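Delta (PDB 3ZH9) probably serves as the wrench of the clamp-loading complex, opening the dimeric beta sliding clamp so that it can be loaded onto primed DNA. Local coordinates at residues A[47-52]-A[75-80]; A[171-176]-A[206-211]. All coordinates share one frame; numbering follows the deposited sequence.

Contact 1 (A[47-52]-A[75-80])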
# COMPACT_ATOMS: atom_id res chain seq x y z
N PHE A 47 -12.12 -17.77 -21.05
CA PHE A 47 -12.94 -18.91 -20.67
C PHE A 47 -12.60 -19.43 -19.28
O PHE A 47 -13.46 -19.99 -18.60
CB PHE A 47 -12.75 -20.04 -21.69
CG PHE A 47 -12.75 -19.57 -23.10
CD1 PHE A 47 -13.83 -18.87 -23.62
CD2 PHE A 47 -11.66 -19.80 -23.92
CE1 PHE A 47 -13.82 -18.42 -24.92
CE2 PHE A 47 -11.66 -19.36 -25.23
CZ PHE A 47 -12.73 -18.67 -25.73
N ASN A 48 -11.36 -19.23 -18.85
CA ASN A 48 -10.88 -19.89 -17.64
C ASN A 48 -10.53 -18.92 -16.51
O ASN A 48 -9.92 -19.29 -15.51
CB ASN A 48 -9.68 -20.78 -17.98
CG ASN A 48 -10.06 -21.96 -18.86
OD1 ASN A 48 -11.05 -22.65 -18.59
ND2 ASN A 48 -9.29 -22.19 -19.91
N LEU A 49 -10.94 -17.67 -16.68
CA LEU A 49 -10.73 -16.68 -15.64
C LEU A 49 -12.02 -15.94 -15.39
O LEU A 49 -12.68 -15.51 -16.33
CB LEU A 49 -9.64 -15.69 -16.06
CG LEU A 49 -9.42 -14.49 -15.13
CD1 LEU A 49 -9.20 -14.93 -13.68
CD2 LEU A 49 -8.25 -13.67 -15.63
N SER A 50 -12.42 -15.82 -14.12
CA SER A 50 -13.60 -15.04 -13.79
C SER A 50 -13.34 -14.23 -12.54
O SER A 50 -12.74 -14.73 -11.58
CB SER A 50 -14.82 -15.94 -13.56
OG SER A 50 -14.86 -16.98 -14.51
N VAL A 51 -13.79 -12.98 -12.56
CA VAL A 51 -13.67 -12.10 -11.42
C VAL A 51 -15.04 -11.59 -10.98
O VAL A 51 -15.82 -11.07 -11.79
CB VAL A 51 -12.81 -10.89 -11.76
CG1 VAL A 51 -12.64 -10.01 -10.53
CG2 VAL A 51 -11.47 -11.35 -12.32
N PHE A 52 -15.34 -11.74 -9.71
CA PHE A 52 -16.59 -11.23 -9.17
C PHE A 52 -16.32 -10.24 -8.04
O PHE A 52 -15.29 -10.31 -7.38
CB PHE A 52 -17.47 -12.38 -8.66
CG PHE A 52 -17.82 -13.39 -9.73
CD1 PHE A 52 -16.94 -14.42 -10.05
CD2 PHE A 52 -19.03 -13.30 -10.41
CE1 PHE A 52 -17.25 -15.35 -11.02
CE2 PHE A 52 -19.35 -14.23 -11.40
CZ PHE A 52 -18.46 -15.26 -11.70
N ARG A 75 -6.74 -25.89 -15.66
CA ARG A 75 -7.32 -25.26 -14.48
C ARG A 75 -8.09 -24.01 -14.83
O ARG A 75 -7.85 -23.37 -15.85
CB ARG A 75 -6.24 -24.91 -13.45
CG ARG A 75 -5.81 -26.06 -12.54
CD ARG A 75 -5.51 -25.52 -11.16
NE ARG A 75 -4.72 -26.42 -10.32
CZ ARG A 75 -3.40 -26.56 -10.42
NH1 ARG A 75 -2.71 -25.87 -11.32
NH2 ARG A 75 -2.76 -27.40 -9.61
N ARG A 76 -8.99 -23.66 -13.93
CA ARG A 76 -9.83 -22.48 -14.03
C ARG A 76 -9.46 -21.59 -12.83
O ARG A 76 -9.04 -22.10 -11.80
CB ARG A 76 -11.28 -22.96 -13.99
CG ARG A 76 -12.33 -21.96 -13.67
CD ARG A 76 -13.68 -22.66 -13.61
NE ARG A 76 -14.11 -23.17 -14.92
CZ ARG A 76 -14.19 -22.44 -16.02
NH1 ARG A 76 -13.86 -21.16 -16.00
NH2 ARG A 76 -14.58 -22.99 -17.16
N LEU A 77 -9.57 -20.28 -12.98
CA LEU A 77 -9.32 -19.35 -11.88
C LEU A 77 -10.57 -18.52 -11.61
O LEU A 77 -11.10 -17.88 -12.50
CB LEU A 77 -8.14 -18.42 -12.20
CG LEU A 77 -7.76 -17.37 -11.14
CD1 LEU A 77 -7.48 -18.01 -9.77
CD2 LEU A 77 -6.54 -16.59 -11.61
N VAL A 78 -11.03 -18.53 -10.36
CA VAL A 78 -12.22 -17.78 -10.01
C VAL A 78 -11.88 -16.85 -8.85
O VAL A 78 -11.47 -17.31 -7.77
CB VAL A 78 -13.40 -18.68 -9.60
CG1 VAL A 78 -14.53 -17.84 -9.00
CG2 VAL A 78 -13.91 -19.51 -10.80
N ILE A 79 -12.04 -15.56 -9.08
CA ILE A 79 -11.70 -14.56 -8.07
C ILE A 79 -12.96 -13.90 -7.53
O ILE A 79 -13.82 -13.45 -8.29
CB ILE A 79 -10.73 -13.52 -8.65
CG1 ILE A 79 -9.45 -14.21 -9.12
CG2 ILE A 79 -10.41 -12.43 -7.63
CD1 ILE A 79 -8.54 -13.30 -9.89
N VAL A 80 -13.05 -13.85 -6.21
CA VAL A 80 -14.23 -13.33 -5.54
C VAL A 80 -13.81 -12.25 -4.56
O VAL A 80 -13.27 -12.55 -3.48
CB VAL A 80 -14.98 -14.45 -4.78
CG1 VAL A 80 -16.16 -13.89 -4.06
CG2 VAL A 80 -15.42 -15.51 -5.76
O HOH W 1 -13.26 -19.01 -14.22
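Asn48, Ser50 and Phe52 join Leu77 and Ile79 through four backbone hydrogen bonds. The chain of donors and acceptors alternates as a parallel pair requires: Leu77 N gives to Asn48 O at 2.7 Å, Ser50 N to Leu77 O, Ile79 N to Ser50 O, and Phe52 N to Ile79 O. The strand segments run 8° from parallel with their axes 4.7 Å apart. On one face Leu49 and Leu77 lie side by side and point the same way, CD1 of Leu49 resting 3.8 Å from CD2 of Leu77; the same CD1 reaches Ile79 CD1 at 4.2 Å. On the other face Phe52 CE1 meets Val78 CG1 obliquely at 4.2 Å, while the ring turns an edge to Ile79 O. At the start of the pair, a bend at chi3 (-66°) turns the guanidinium of Arg76 back to Phe47, and NH1 donates to Phe47 O at 2.9 Å, in the carbonyl plane on a lone pair. Asn48 OD1 stands over one guanidinium face, 3.8 Å from Arg76 NH2 with the planes 56° apart.

These strands, with helix 59-66 between them in sequence, form a beta-alpha-beta unit at the margin of the five-stranded parallel sheet, in the domain related to the P-loop NTPases. Strand 113-119 pairs with 76-81 on its other side, and helix 25-39 packs on Leu77 and Ile79.

A water accepts from Arg76 NH1 and donates to Ser50 OG and Leu77 O. Further out, Thr68 O and Phe69 O receive NE and NH2 of Arg76, fixing the guanidinium's rotation; Phe71 N bonds Asn48 OD1, and Asp65 bonds Ser50 OG.

Contact 2 (A[171-176]-A[206-211])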
# COMPACT_ATOMS: atom_id res chain seq x y z
N ALA A 171 18.85 -1.87 3.44
CA ALA A 171 17.40 -2.04 3.42
C ALA A 171 16.67 -0.89 4.12
O ALA A 171 15.66 -0.40 3.64
CB ALA A 171 17.02 -3.38 4.07
N GLU A 172 17.18 -0.50 5.28
CA GLU A 172 16.60 0.60 6.02
C GLU A 172 16.69 1.88 5.21
O GLU A 172 15.78 2.71 5.23
CB GLU A 172 17.31 0.78 7.36
CG GLU A 172 16.89 -0.26 8.40
CD GLU A 172 17.72 -0.21 9.67
OE1 GLU A 172 18.86 0.30 9.61
OE2 GLU A 172 17.23 -0.69 10.72
N HIS A 173 17.81 2.06 4.53
CA HIS A 173 17.97 3.27 3.73
C HIS A 173 17.01 3.29 2.54
O HIS A 173 16.43 4.33 2.21
CB HIS A 173 19.40 3.41 3.23
CG HIS A 173 19.71 4.78 2.73
ND1 HIS A 173 20.06 5.04 1.42
CD2 HIS A 173 19.68 5.98 3.36
CE1 HIS A 173 20.25 6.34 1.27
NE2 HIS A 173 20.03 6.93 2.43
N LEU A 174 16.82 2.13 1.93
CA LEU A 174 15.89 2.01 0.82
C LEU A 174 14.48 2.39 1.27
O LEU A 174 13.79 3.17 0.63
CB LEU A 174 15.90 0.57 0.27
CG LEU A 174 14.81 0.33 -0.78
CD1 LEU A 174 14.90 1.38 -1.88
CD2 LEU A 174 14.94 -1.05 -1.37
N VAL A 175 14.07 1.81 2.39
CA VAL A 175 12.76 2.10 2.96
C VAL A 175 12.57 3.59 3.27
O VAL A 175 11.52 4.16 3.03
CB VAL A 175 12.53 1.23 4.23
CG1 VAL A 175 11.32 1.73 5.06
CG2 VAL A 175 12.38 -0.22 3.83
N LEU A 176 13.61 4.23 3.79
CA LEU A 176 13.59 5.67 4.01
C LEU A 176 13.37 6.46 2.70
O LEU A 176 12.57 7.40 2.66
CB LEU A 176 14.92 6.12 4.63
CG LEU A 176 15.17 7.63 4.73
CD1 LEU A 176 14.45 8.21 5.92
CD2 LEU A 176 16.66 7.94 4.82
N ASP A 206 24.99 0.71 -3.58
CA ASP A 206 24.06 0.42 -4.69
C ASP A 206 22.73 1.17 -4.51
O ASP A 206 22.18 1.77 -5.45
CB ASP A 206 23.79 -1.08 -4.79
CG ASP A 206 24.99 -1.87 -5.28
OD1 ASP A 206 25.61 -1.46 -6.28
OD2 ASP A 206 25.31 -2.89 -4.66
N VAL A 207 22.20 1.12 -3.29
CA VAL A 207 20.94 1.79 -2.99
C VAL A 207 21.05 3.28 -3.25
O VAL A 207 20.22 3.86 -3.97
CB VAL A 207 20.47 1.55 -1.55
CG1 VAL A 207 19.26 2.42 -1.23
CG2 VAL A 207 20.15 0.04 -1.35
N LYS A 208 22.08 3.90 -2.67
CA LYS A 208 22.26 5.35 -2.80
C LYS A 208 22.51 5.78 -4.22
O LYS A 208 22.08 6.85 -4.61
CB LYS A 208 23.43 5.83 -1.94
CG LYS A 208 23.21 5.68 -0.42
CD LYS A 208 24.45 6.18 0.33
CE LYS A 208 24.12 6.55 1.78
NZ LYS A 208 25.33 6.82 2.61
N MET A 209 23.24 4.99 -5.01
CA MET A 209 23.54 5.46 -6.35
C MET A 209 22.34 5.29 -7.27
O MET A 209 22.07 6.13 -8.12
CB MET A 209 24.81 4.83 -6.93
CG MET A 209 24.70 3.38 -7.33
SD MET A 209 26.28 2.75 -8.02
CE MET A 209 27.29 2.74 -6.55
N LEU A 210 21.59 4.21 -7.07
CA LEU A 210 20.55 3.90 -8.03
C LEU A 210 19.18 4.49 -7.68
O LEU A 210 18.42 4.86 -8.57
CB LEU A 210 20.44 2.38 -8.24
CG LEU A 210 19.59 1.95 -9.44
CD1 LEU A 210 20.26 2.30 -10.79
CD2 LEU A 210 19.29 0.46 -9.36
N VAL A 211 18.87 4.60 -6.39
CA VAL A 211 17.49 4.86 -5.95
C VAL A 211 17.30 6.31 -5.57
O VAL A 211 17.93 6.79 -4.63
CB VAL A 211 17.09 3.99 -4.74
CG1 VAL A 211 15.66 4.33 -4.27
CG2 VAL A 211 17.20 2.51 -5.06
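His173, Val207 and Leu174 have the most surface buried where helix 168-177 meets helix 204-210, each giving up between 55 and 61 Å². CB of His173 already points at the partner helix, and with CG anti to the backbone N (chi1 -165°) the ring is presented to both Val207 and Lys208. Val207 CG1 comes up to the ring edge, near its plane, the two side chains sliding past each other in opposite directions. The side chains of Lys208 and His173 cross at about a right angle. Lys208 lays its aliphatic chain against the ring: CG makes the nearest approach, CE stands over one face as a CH-pi contact, 4.3 Å from the ring centroid and 26° off the normal, and NZ leads outward from that face.

The two helix segments run nearly alongside, 26° apart with axes 9.7 Å from each other, and no hydrogen bond passes between them. Between them in sequence lies helix 182-195, and the short strands 165-166 and 201-202 that precede the two helices pair in parallel. This is consistent with the small helical domain that follows the P-loop-type domain in clamp-loader subunits.

Val207 also lies against Leu174, its CG1 being 4.0 Å from Leu174 CA and 4.1 Å from CB. Leu174 sends CD1 farther along to Val211, crossing it at about a right angle and reaching CG1 at 3.9 Å. Val211 is the first residue to leave helical geometry. Glu188 and Ile189 of helix 182-195 also touch Leu174, and Leu177, farther along helix 168-177, packs on Val207 and Val211.

Contacts 1 and 2 follow one another along the chain, the first closing before the second opens, and they do not touch: their centres are 38 Å apart and their nearest atoms about 28 Å. They also differ in kind. Contact 1 is a hydrogen-bonded strand pair with 517 Å² buried, whereas contact 2 buries 239 Å² without any hydrogen bond between its segments, mostly through side chains. Each has a small molecule about 3 Å from a side chain, a glycerol beside Val51 in contact 1 and a sulfate beside His173 in contact 2; both probably come from the crystallisation liquor, so neither by itself establishes a functional site.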